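Local coordinates for protein cellulase IBT99 (Metagenomes, PDB 6WBT) that probably hydrolyses 6-phospho-alpha-glucosides as a family 4 glycoside hydrolase, binding NAD and a manganese ion beside the sugar phosphate, at residues Gly108-Gly113 / Tyr147-Ala152; Cys171-Glu176 / Leu199-Trp204; Asp195-Asn200 / Gly348-Leu353. All blocks are in the same frame, centred on the assembly; numbering follows the deposited sequence.

Overall arrangement
From the N terminus, interaction 1 comes first. It joins the loop ahead of helix 114-136 to the turn between strand 143-146 and helix 151-161, and so closes a loop of 33 residues. Interaction 2 follows in series. It closes 22 residues, which hold most of helix 173-184 and all of strand 192-197. Interaction 3 starts before interaction 2 has closed, so the two cross, sharing Leu199 and Asn200. It closes 147 residues and joins the end of strand 192-197 to the loop between strands 338-345 and 358-366, farther from the chain centre than the other two. Interactions 1 and 2 meet through Thr111 and His201 and both touch NAD and the sugar phosphate.

Interaction 1: residues Gly108-Gly113 / Tyr147-Ala152; sequences GQETCG and YSNPAA. With NAD (nicotinamide-adenine-dinucleotide), chain G; G6P (6-O-phosphono-alpha-D-glucopyranose), chain F.
Thr111 turns its methyl group to Asn149. Its chi1 of 61° puts OG1 between the backbone N and the carbonyl carbon and leaves CG2 on the side of Asn149. Asn149 has CG anti to its own carbonyl carbon, chi1 -85°. CG2 of Thr111 then lies 3.5 Å from CB of Asn149, and the side chains meet at a slant. The same methyl packs near CA of Pro150, which follows a cis peptide bond. The hydroxyl of Thr111 serves other partners: OG1 bonds to His201 ND1 and also gives a hydrogen bond to Gln109 OE1.

Glu110 and Asn149 approach more loosely, with OE1 of Glu110 3.6 Å from ND2 of Asn149. Their common targets are the ligands. O4 of the sugar phosphate donates to Glu110 OE1 at 2.8 Å, and O2D of NAD donates to Glu110 OE2 at 3.2 Å. Arg87 forms a salt bridge with OE2. Asn149 ND2 makes weak bonds to sugar O3 and to NAD O2D. Its other end is fixed, because OD1 accepts from Ala151 N at 3.3 Å on an in-plane lone pair, an Asx turn. This bond holds the amide with its NH2 toward the ligands. With an alanine in place of Asn149, sugar O3 would probably lose this donor and Ala151 N its acceptor.

Nearby, Tyr147 O accepts from the carboxamide N7N of NAD at 3.0 Å and 175°, a nearly straight bond. Two loops gripping cofactor and sugar together make up part of the NAD-dependent active site of family 4 glycoside hydrolases.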
# COMPACT_ATOMS: atom_id res chain seq x y z
N GLY A 108 -20.60 30.33 -0.12
CA GLY A 108 -20.72 30.44 1.32
C GLY A 108 -21.73 29.46 1.87
O GLY A 108 -22.93 29.75 1.94
N GLN A 109 -21.26 28.28 2.28
CA GLN A 109 -22.12 27.22 2.78
C GLN A 109 -21.77 26.92 4.23
O GLN A 109 -20.71 27.30 4.73
CB GLN A 109 -22.00 25.96 1.92
CG GLN A 109 -23.29 25.17 1.76
CD GLN A 109 -23.50 24.16 2.88
OE1 GLN A 109 -22.55 23.69 3.49
NE2 GLN A 109 -24.76 23.84 3.15
N GLU A 110 -22.69 26.22 4.91
CA GLU A 110 -22.50 25.89 6.31
C GLU A 110 -21.29 24.98 6.50
O GLU A 110 -20.44 25.24 7.37
CB GLU A 110 -23.76 25.21 6.86
CG GLU A 110 -23.66 24.81 8.32
CD GLU A 110 -24.68 23.75 8.70
OE1 GLU A 110 -24.80 22.75 7.96
OE2 GLU A 110 -25.36 23.91 9.73
N THR A 111 -21.19 23.92 5.71
CA THR A 111 -20.16 22.91 5.89
C THR A 111 -19.27 22.71 4.67
O THR A 111 -18.36 21.87 4.72
CB THR A 111 -20.79 21.57 6.27
OG1 THR A 111 -21.66 21.13 5.22
CG2 THR A 111 -21.60 21.71 7.55
N CYS A 112 -19.49 23.44 3.58
CA CYS A 112 -18.71 23.28 2.36
C CYS A 112 -18.06 24.61 1.98
O CYS A 112 -18.67 25.67 2.15
CB CYS A 112 -19.58 22.77 1.21
SG CYS A 112 -20.24 21.11 1.47
N GLY A 113 -16.84 24.53 1.47
CA GLY A 113 -16.11 25.72 1.08
C GLY A 113 -15.38 26.36 2.25
O GLY A 113 -15.08 25.72 3.26
N TYR A 147 -23.31 14.09 15.87
CA TYR A 147 -23.83 14.46 14.57
C TYR A 147 -23.72 15.96 14.34
O TYR A 147 -24.47 16.53 13.54
CB TYR A 147 -25.28 13.99 14.39
CG TYR A 147 -26.22 14.45 15.48
CD1 TYR A 147 -26.37 13.72 16.65
CD2 TYR A 147 -26.98 15.60 15.32
CE1 TYR A 147 -27.24 14.13 17.64
CE2 TYR A 147 -27.86 16.02 16.31
CZ TYR A 147 -27.98 15.28 17.46
OH TYR A 147 -28.85 15.70 18.44
N SER A 148 -22.80 16.62 15.05
CA SER A 148 -22.57 18.04 14.85
C SER A 148 -21.63 18.27 13.67
O SER A 148 -20.73 17.47 13.40
CB SER A 148 -21.99 18.68 16.11
OG SER A 148 -20.80 18.02 16.52
N ASN A 149 -21.86 19.36 12.97
CA ASN A 149 -21.13 19.69 11.75
C ASN A 149 -20.00 20.67 12.04
O ASN A 149 -20.03 21.40 13.04
CB ASN A 149 -22.09 20.30 10.72
CG ASN A 149 -22.81 19.24 9.90
OD1 ASN A 149 -22.31 18.13 9.72
ND2 ASN A 149 -23.99 19.58 9.39
N PRO A 150 -18.97 20.71 11.18
CA PRO A 150 -18.76 19.83 10.02
C PRO A 150 -18.28 18.44 10.42
O PRO A 150 -17.18 18.30 10.96
CB PRO A 150 -17.67 20.56 9.21
CG PRO A 150 -17.64 21.96 9.76
CD PRO A 150 -17.99 21.80 11.21
N ALA A 151 -19.12 17.43 10.17
CA ALA A 151 -18.81 16.08 10.62
C ALA A 151 -17.54 15.54 9.97
O ALA A 151 -16.87 14.67 10.55
CB ALA A 151 -19.99 15.15 10.33
N ALA A 152 -17.18 16.03 8.79
CA ALA A 152 -15.97 15.56 8.12
C ALA A 152 -14.72 16.04 8.84
O ALA A 152 -13.79 15.26 9.09
CB ALA A 152 -15.96 16.01 6.66
PA NAD G . -28.23 26.29 17.12
O1A NAD G . -27.26 27.39 16.89
O2A NAD G . -29.69 26.60 17.02
O5B NAD G . -27.93 25.62 18.55
C5B NAD G . -26.59 25.12 18.84
C4B NAD G . -26.41 25.04 20.34
O4B NAD G . -25.05 24.59 20.63
C3B NAD G . -26.59 26.35 21.11
O3B NAD G . -27.45 26.13 22.23
C2B NAD G . -25.17 26.67 21.59
O2B NAD G . -25.12 27.49 22.74
C1B NAD G . -24.64 25.26 21.80
N9A NAD G . -23.18 25.18 21.91
C8A NAD G . -22.26 25.94 21.22
N7A NAD G . -21.02 25.65 21.53
C5A NAD G . -21.13 24.66 22.49
C6A NAD G . -20.15 23.94 23.21
N6A NAD G . -18.84 24.13 23.08
N1A NAD G . -20.59 23.01 24.10
C2A NAD G . -21.91 22.83 24.23
N3A NAD G . -22.91 23.44 23.60
C4A NAD G . -22.45 24.36 22.73
O3 NAD G . -27.89 25.08 16.12
PN NAD G . -28.82 24.14 15.21
O1N NAD G . -29.89 23.54 16.07
O2N NAD G . -29.23 24.89 13.99
O5D NAD G . -27.76 23.00 14.81
C5D NAD G . -27.06 22.33 15.88
C4D NAD G . -25.94 21.51 15.30
O4D NAD G . -26.50 20.38 14.59
C3D NAD G . -25.05 22.22 14.26
O3D NAD G . -23.69 21.93 14.52
C2D NAD G . -25.52 21.56 12.96
O2D NAD G . -24.62 21.68 11.88
C1D NAD G . -25.71 20.13 13.44
N1N NAD G . -26.51 19.31 12.48
C2N NAD G . -25.88 18.35 11.72
C3N NAD G . -26.60 17.60 10.80
C7N NAD G . -25.86 16.53 10.04
O7N NAD G . -26.17 16.30 8.87
N7N NAD G . -24.92 15.86 10.68
C4N NAD G . -27.96 17.85 10.64
C5N NAD G . -28.58 18.78 11.44
C6N NAD G . -27.84 19.50 12.36
C1 G6P F . -28.88 18.22 6.37
C2 G6P F . -27.36 18.31 6.38
C3 G6P F . -26.87 19.30 7.44
C4 G6P F . -27.60 20.63 7.29
C5 G6P F . -29.10 20.39 7.31
C6 G6P F . -29.91 21.68 7.22
O1 G6P F . -29.33 17.65 7.60
O2 G6P F . -26.80 17.02 6.65
O3 G6P F . -25.46 19.50 7.30
O4 G6P F . -27.23 21.51 8.37
O5 G6P F . -29.45 19.53 6.23
O6 G6P F . -29.05 22.82 7.27
P G6P F . -29.69 24.28 7.53
O1P G6P F . -28.91 25.19 6.61
O2P G6P F . -29.47 24.53 9.00
O3P G6P F . -31.14 24.11 7.15

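Interaction 2: residues Cys171-Glu176 / Leu199-Trp204. With MN (manganese (II) ion), chain E; G6P (6-O-phosphono-alpha-D-glucopyranose), chain F; NAD (nicotinamide-adenine-dinucleotide), chain G.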
# COMPACT_ATOMS: atom_id res chain seq x y z
N CYS A 171 -24.33 11.33 10.07
CA CYS A 171 -24.90 12.42 9.29
C CYS A 171 -26.24 11.96 8.72
O CYS A 171 -26.40 10.79 8.38
CB CYS A 171 -23.96 12.85 8.15
SG CYS A 171 -24.65 14.07 7.02
N ASP A 172 -27.18 12.90 8.63
CA ASP A 172 -28.52 12.59 8.16
C ASP A 172 -28.76 12.99 6.71
O ASP A 172 -29.85 12.75 6.19
CB ASP A 172 -29.57 13.26 9.06
CG ASP A 172 -29.68 14.75 8.82
OD1 ASP A 172 -28.65 15.39 8.52
OD2 ASP A 172 -30.80 15.29 8.93
N MSE A 173 -27.78 13.60 6.05
CA MSE A 173 -27.93 14.00 4.65
C MSE A 173 -28.13 12.79 3.72
O MSE A 173 -28.99 12.84 2.84
CB MSE A 173 -26.74 14.84 4.19
CG MSE A 173 -26.90 15.44 2.80
SE MSE A 173 -28.28 16.81 2.72
CE MSE A 173 -29.63 15.84 1.70
N PRO A 174 -27.34 11.71 3.88
CA PRO A 174 -27.65 10.50 3.10
C PRO A 174 -29.00 9.91 3.45
O PRO A 174 -29.70 9.40 2.56
CB PRO A 174 -26.49 9.55 3.47
CG PRO A 174 -25.39 10.45 3.90
CD PRO A 174 -26.08 11.56 4.63
N VAL A 175 -29.40 9.97 4.72
CA VAL A 175 -30.70 9.43 5.11
C VAL A 175 -31.83 10.28 4.54
O VAL A 175 -32.89 9.76 4.17
CB VAL A 175 -30.79 9.33 6.65
CG1 VAL A 175 -32.04 8.56 7.06
CG2 VAL A 175 -29.54 8.69 7.22
N GLU A 176 -31.62 11.60 4.45
CA GLU A 176 -32.62 12.46 3.84
C GLU A 176 -32.74 12.20 2.34
O GLU A 176 -33.83 12.28 1.77
CB GLU A 176 -32.29 13.93 4.11
CG GLU A 176 -32.63 14.39 5.51
CD GLU A 176 -34.10 14.73 5.67
OE1 GLU A 176 -34.43 15.93 5.72
OE2 GLU A 176 -34.93 13.80 5.74
N LEU A 199 -16.61 10.97 1.51
CA LEU A 199 -16.49 11.75 2.73
C LEU A 199 -17.84 12.33 3.11
O LEU A 199 -18.83 12.22 2.38
CB LEU A 199 -15.45 12.86 2.57
CG LEU A 199 -14.04 12.43 2.14
CD1 LEU A 199 -13.12 13.63 2.05
CD2 LEU A 199 -13.48 11.39 3.09
N ASN A 200 -17.89 12.96 4.29
CA ASN A 200 -19.12 13.60 4.73
C ASN A 200 -19.48 14.75 3.81
O ASN A 200 -18.66 15.63 3.55
CB ASN A 200 -18.98 14.09 6.17
CG ASN A 200 -20.23 14.77 6.69
OD1 ASN A 200 -20.23 15.96 7.00
ND2 ASN A 200 -21.32 14.01 6.78
N HIS A 201 -20.72 14.72 3.30
CA HIS A 201 -21.19 15.67 2.29
C HIS A 201 -20.30 15.64 1.05
O HIS A 201 -20.04 16.67 0.42
CB HIS A 201 -21.28 17.09 2.85
CG HIS A 201 -22.19 17.21 4.03
ND1 HIS A 201 -22.16 18.29 4.89
CD2 HIS A 201 -23.17 16.39 4.50
CE1 HIS A 201 -23.07 18.13 5.83
NE2 HIS A 201 -23.70 16.99 5.62
N TYR A 202 -19.82 14.45 0.70
CA TYR A 202 -18.83 14.28 -0.36
C TYR A 202 -18.80 12.83 -0.83
O TYR A 202 -17.72 12.27 -1.07
CB TYR A 202 -17.45 14.72 0.14
CG TYR A 202 -16.53 15.27 -0.93
CD1 TYR A 202 -16.70 16.56 -1.41
CD2 TYR A 202 -15.48 14.51 -1.44
CE1 TYR A 202 -15.86 17.08 -2.37
CE2 TYR A 202 -14.64 15.02 -2.40
CZ TYR A 202 -14.83 16.31 -2.87
OH TYR A 202 -13.99 16.82 -3.83
N GLY A 203 -19.97 12.22 -0.96
CA GLY A 203 -20.05 10.80 -1.26
C GLY A 203 -20.89 10.45 -2.47
O GLY A 203 -21.32 11.33 -3.22
N TRP A 204 -21.10 9.15 -2.69
CA TRP A 204 -21.84 8.66 -3.84
C TRP A 204 -22.60 7.40 -3.45
O TRP A 204 -22.14 6.60 -2.64
CB TRP A 204 -20.90 8.35 -5.02
CG TRP A 204 -20.03 9.50 -5.42
CD1 TRP A 204 -18.84 9.86 -4.87
CD2 TRP A 204 -20.28 10.44 -6.48
NE1 TRP A 204 -18.33 10.96 -5.51
CE2 TRP A 204 -19.20 11.34 -6.50
CE3 TRP A 204 -21.31 10.60 -7.41
CZ2 TRP A 204 -19.12 12.39 -7.41
CZ3 TRP A 204 -21.23 11.65 -8.31
CH2 TRP A 204 -20.14 12.53 -8.31
MN MN E . -24.44 16.43 7.52
C1 G6P F . -28.88 18.22 6.37
C2 G6P F . -27.36 18.31 6.38
C3 G6P F . -26.87 19.30 7.44
C4 G6P F . -27.60 20.63 7.29
C5 G6P F . -29.10 20.39 7.31
C6 G6P F . -29.91 21.68 7.22
O1 G6P F . -29.33 17.65 7.60
O2 G6P F . -26.80 17.02 6.65
O3 G6P F . -25.46 19.50 7.30
O4 G6P F . -27.23 21.51 8.37
O5 G6P F . -29.45 19.53 6.23
O6 G6P F . -29.05 22.82 7.27
P G6P F . -29.69 24.28 7.53
O1P G6P F . -28.91 25.19 6.61
O2P G6P F . -29.47 24.53 9.00
O3P G6P F . -31.14 24.11 7.15
PA NAD G . -28.23 26.29 17.12
O1A NAD G . -27.26 27.39 16.89
O2A NAD G . -29.69 26.60 17.02
O5B NAD G . -27.93 25.62 18.55
C5B NAD G . -26.59 25.12 18.84
C4B NAD G . -26.41 25.04 20.34
O4B NAD G . -25.05 24.59 20.63
C3B NAD G . -26.59 26.35 21.11
O3B NAD G . -27.45 26.13 22.23
C2B NAD G . -25.17 26.67 21.59
O2B NAD G . -25.12 27.49 22.74
C1B NAD G . -24.64 25.26 21.80
N9A NAD G . -23.18 25.18 21.91
C8A NAD G . -22.26 25.94 21.22
N7A NAD G . -21.02 25.65 21.53
C5A NAD G . -21.13 24.66 22.49
C6A NAD G . -20.15 23.94 23.21
N6A NAD G . -18.84 24.13 23.08
N1A NAD G . -20.59 23.01 24.10
C2A NAD G . -21.91 22.83 24.23
N3A NAD G . -22.91 23.44 23.60
C4A NAD G . -22.45 24.36 22.73
O3 NAD G . -27.89 25.08 16.12
PN NAD G . -28.82 24.14 15.21
O1N NAD G . -29.89 23.54 16.07
O2N NAD G . -29.23 24.89 13.99
O5D NAD G . -27.76 23.00 14.81
C5D NAD G . -27.06 22.33 15.88
C4D NAD G . -25.94 21.51 15.30
O4D NAD G . -26.50 20.38 14.59
C3D NAD G . -25.05 22.22 14.26
O3D NAD G . -23.69 21.93 14.52
C2D NAD G . -25.52 21.56 12.96
O2D NAD G . -24.62 21.68 11.88
C1D NAD G . -25.71 20.13 13.44
N1N NAD G . -26.51 19.31 12.48
C2N NAD G . -25.88 18.35 11.72
C3N NAD G . -26.60 17.60 10.80
C7N NAD G . -25.86 16.53 10.04
O7N NAD G . -26.17 16.30 8.87
N7N NAD G . -24.92 15.86 10.68
C4N NAD G . -27.96 17.85 10.64
C5N NAD G . -28.58 18.78 11.44
C6N NAD G . -27.84 19.50 12.36
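Cys171 and His201 meet at a manganese ion, and Asn200 touches Cys171 directly. CB of Cys171 meets the amide of Asn200, with ND2 3.2 Å away. From CB the side chain continues to SG, which lies anti to the backbone N (chi1 174°) and is thereby brought to the metal. SG binds manganese at 2.4 Å. The same sulfur accepts from the backbone N of Met173 at 3.3 Å and 163°, a capping bond where helix 173-184 begins. Asn200 ND2 adds a weak bond to SG and also has Glu360 as a partner. The sulfur is thus held by the metal and by N-H groups from both segments.

His201 brings the second protein ligand. NE2 of His201 binds manganese at 2.1 Å. The other ring nitrogen, ND1, bonds to Thr111 OG1, which helps fix the turn of the imidazole. CE1 lies close to O3 of the sugar, and CD2 is 3.9 Å from CB of Met173, a selenomethionine in this crystal. OD1 of Asn200 sits over the centre of one ring face, and Tyr266 also stacks on this ring. The Cys171 sulfur approaches the imidazole obliquely as it reaches the shared metal.

The ligands supply the other bonds to the metal. O7N of NAD binds manganese at 2.2 Å, and O2 of the sugar is longer at 2.6 Å. Asp172 OD1 accepts a hydrogen bond from sugar O1, so the residue next to Cys171 holds the anomeric end. The selenium of Met173 lies near sugar C1 and C2. A cysteine and a histidine that share manganese with glucose-6-phosphate, the probable product, and NAD form the metal centre characteristic of family 4 glycoside hydrolases.

Interaction 3: residues Asp195-Asn200 / Gly348-Leu353; sequences DYFGLN and GAIENL
Phe197 and Ile350 meet end against base: the terminal methyl of the isoleucine comes to the root of the phenylalanine side chain. CB of Phe197 and CD1 of Ile350 are 4.0 Å apart. Both side chains leave the backbone toward the other segment. Ile350 then runs straight on, with chi2 at 179°, so CD1 is the foremost atom of an extended chain.

Phe197 behaves differently. Its CG sits between the backbone N and the carbonyl carbon (chi1 78°), and this swings the ring off to one side of the isoleucine. The long axis of the ring stands roughly at right angles to the line of the Ile350 chain. CD1 of Ile350 is 4.2 Å from CD1 of Phe197. At the far end of the ring, CZ of Phe197 is 6.4 Å from CD1 of Ile350. The methyl reaches the ring obliquely, so this is an apolar contact and not a stack.

The methyl also comes to 4.4 Å from the backbone N of Gly198. Here the chain turns a corner. Gly198 has phi near 128°, where a side chain would run into the carbonyl O of Phe197. On the other side, Ile350 opens a type I beta turn, closed by a bond from Leu353 N to Ile350 O of 3.2 Å. The contact is small and buried. Next to it, Arg374 of the second subunit packs on Ala349, and Gly348 of the second subunit on Glu351.

Within the chain, Ile350 and Leu353 both pack on Val359, and Leu353 also meets Ile386. Phe197 lies on Ile378 and Thr206. The loop 348-353 thus rests against strand 358-366 and helix 380-402, with Phe197 beside strand 202-210.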
# COMPACT_ATOMS: atom_id res chain seq x y z
N ASP A 195 -25.65 1.15 -0.90
CA ASP A 195 -24.20 1.11 -0.79
C ASP A 195 -23.63 2.49 -1.09
O ASP A 195 -24.03 3.13 -2.07
CB ASP A 195 -23.61 0.07 -1.75
CG ASP A 195 -24.20 -1.31 -1.56
OD1 ASP A 195 -24.36 -1.73 -0.40
OD2 ASP A 195 -24.51 -1.97 -2.57
N TYR A 196 -22.70 2.94 -0.25
CA TYR A 196 -22.30 4.34 -0.25
C TYR A 196 -20.83 4.45 0.15
O TYR A 196 -20.34 3.65 0.95
CB TYR A 196 -23.19 5.14 0.70
CG TYR A 196 -22.90 6.62 0.81
CD1 TYR A 196 -21.97 7.09 1.73
CD2 TYR A 196 -23.57 7.54 0.02
CE1 TYR A 196 -21.71 8.44 1.84
CE2 TYR A 196 -23.31 8.89 0.13
CZ TYR A 196 -22.38 9.34 1.04
OH TYR A 196 -22.11 10.68 1.16
N PHE A 197 -20.14 5.43 -0.42
CA PHE A 197 -18.76 5.70 -0.04
C PHE A 197 -18.46 7.17 -0.30
O PHE A 197 -19.17 7.85 -1.04
CB PHE A 197 -17.77 4.81 -0.79
CG PHE A 197 -17.50 5.24 -2.21
CD1 PHE A 197 -16.44 6.08 -2.51
CD2 PHE A 197 -18.31 4.80 -3.25
CE1 PHE A 197 -16.20 6.48 -3.81
CE2 PHE A 197 -18.07 5.19 -4.55
CZ PHE A 197 -17.01 6.03 -4.83
N GLY A 198 -17.37 7.65 0.30
CA GLY A 198 -16.91 9.01 0.16
C GLY A 198 -16.69 9.65 1.51
O GLY A 198 -16.60 8.96 2.53
N LEU A 199 -16.61 10.97 1.51
CA LEU A 199 -16.49 11.75 2.73
C LEU A 199 -17.84 12.33 3.11
O LEU A 199 -18.83 12.22 2.38
CB LEU A 199 -15.45 12.86 2.57
CG LEU A 199 -14.04 12.43 2.14
CD1 LEU A 199 -13.12 13.63 2.05
CD2 LEU A 199 -13.48 11.39 3.09
N ASN A 200 -17.89 12.96 4.29
CA ASN A 200 -19.12 13.60 4.73
C ASN A 200 -19.48 14.75 3.81
O ASN A 200 -18.66 15.63 3.55
CB ASN A 200 -18.98 14.09 6.17
CG ASN A 200 -20.23 14.77 6.69
OD1 ASN A 200 -20.23 15.96 7.00
ND2 ASN A 200 -21.32 14.01 6.78
N GLY A 348 -7.75 1.02 5.41
CA GLY A 348 -7.88 -0.02 4.42
C GLY A 348 -9.30 -0.34 3.99
O GLY A 348 -9.48 -1.21 3.13
N ALA A 349 -10.30 0.34 4.55
CA ALA A 349 -11.68 0.12 4.12
C ALA A 349 -11.84 0.46 2.64
O ALA A 349 -12.33 -0.36 1.85
CB ALA A 349 -12.64 0.94 4.98
N ILE A 350 -11.45 1.67 2.26
CA ILE A 350 -11.30 2.05 0.86
C ILE A 350 -9.81 2.02 0.56
O ILE A 350 -9.04 2.83 1.08
CB ILE A 350 -11.91 3.43 0.58
CG1 ILE A 350 -13.38 3.46 1.00
CG2 ILE A 350 -11.76 3.78 -0.90
CD1 ILE A 350 -14.06 4.80 0.76
N GLU A 351 -9.39 1.07 -0.29
CA GLU A 351 -7.97 0.75 -0.42
C GLU A 351 -7.18 1.89 -1.04
O GLU A 351 -6.03 2.14 -0.64
CB GLU A 351 -7.79 -0.53 -1.24
CG GLU A 351 -6.93 -1.59 -0.55
CD GLU A 351 -6.38 -2.61 -1.53
OE1 GLU A 351 -5.14 -2.66 -1.70
OE2 GLU A 351 -7.18 -3.36 -2.12
N ASN A 352 -7.76 2.59 -2.01
CA ASN A 352 -7.02 3.64 -2.72
C ASN A 352 -6.78 4.88 -1.86
O ASN A 352 -6.10 5.80 -2.34
CB ASN A 352 -7.76 4.04 -3.99
CG ASN A 352 -8.75 3.00 -4.45
OD1 ASN A 352 -9.84 2.90 -3.89
ND2 ASN A 352 -8.39 2.24 -5.47
N LEU A 353 -7.30 4.93 -0.64
CA LEU A 353 -7.20 6.12 0.19
C LEU A 353 -6.27 5.89 1.37
O LEU A 353 -5.96 4.75 1.73
CB LEU A 353 -8.59 6.55 0.69
CG LEU A 353 -9.58 6.91 -0.42
CD1 LEU A 353 -10.93 7.25 0.17
CD2 LEU A 353 -9.04 8.07 -1.25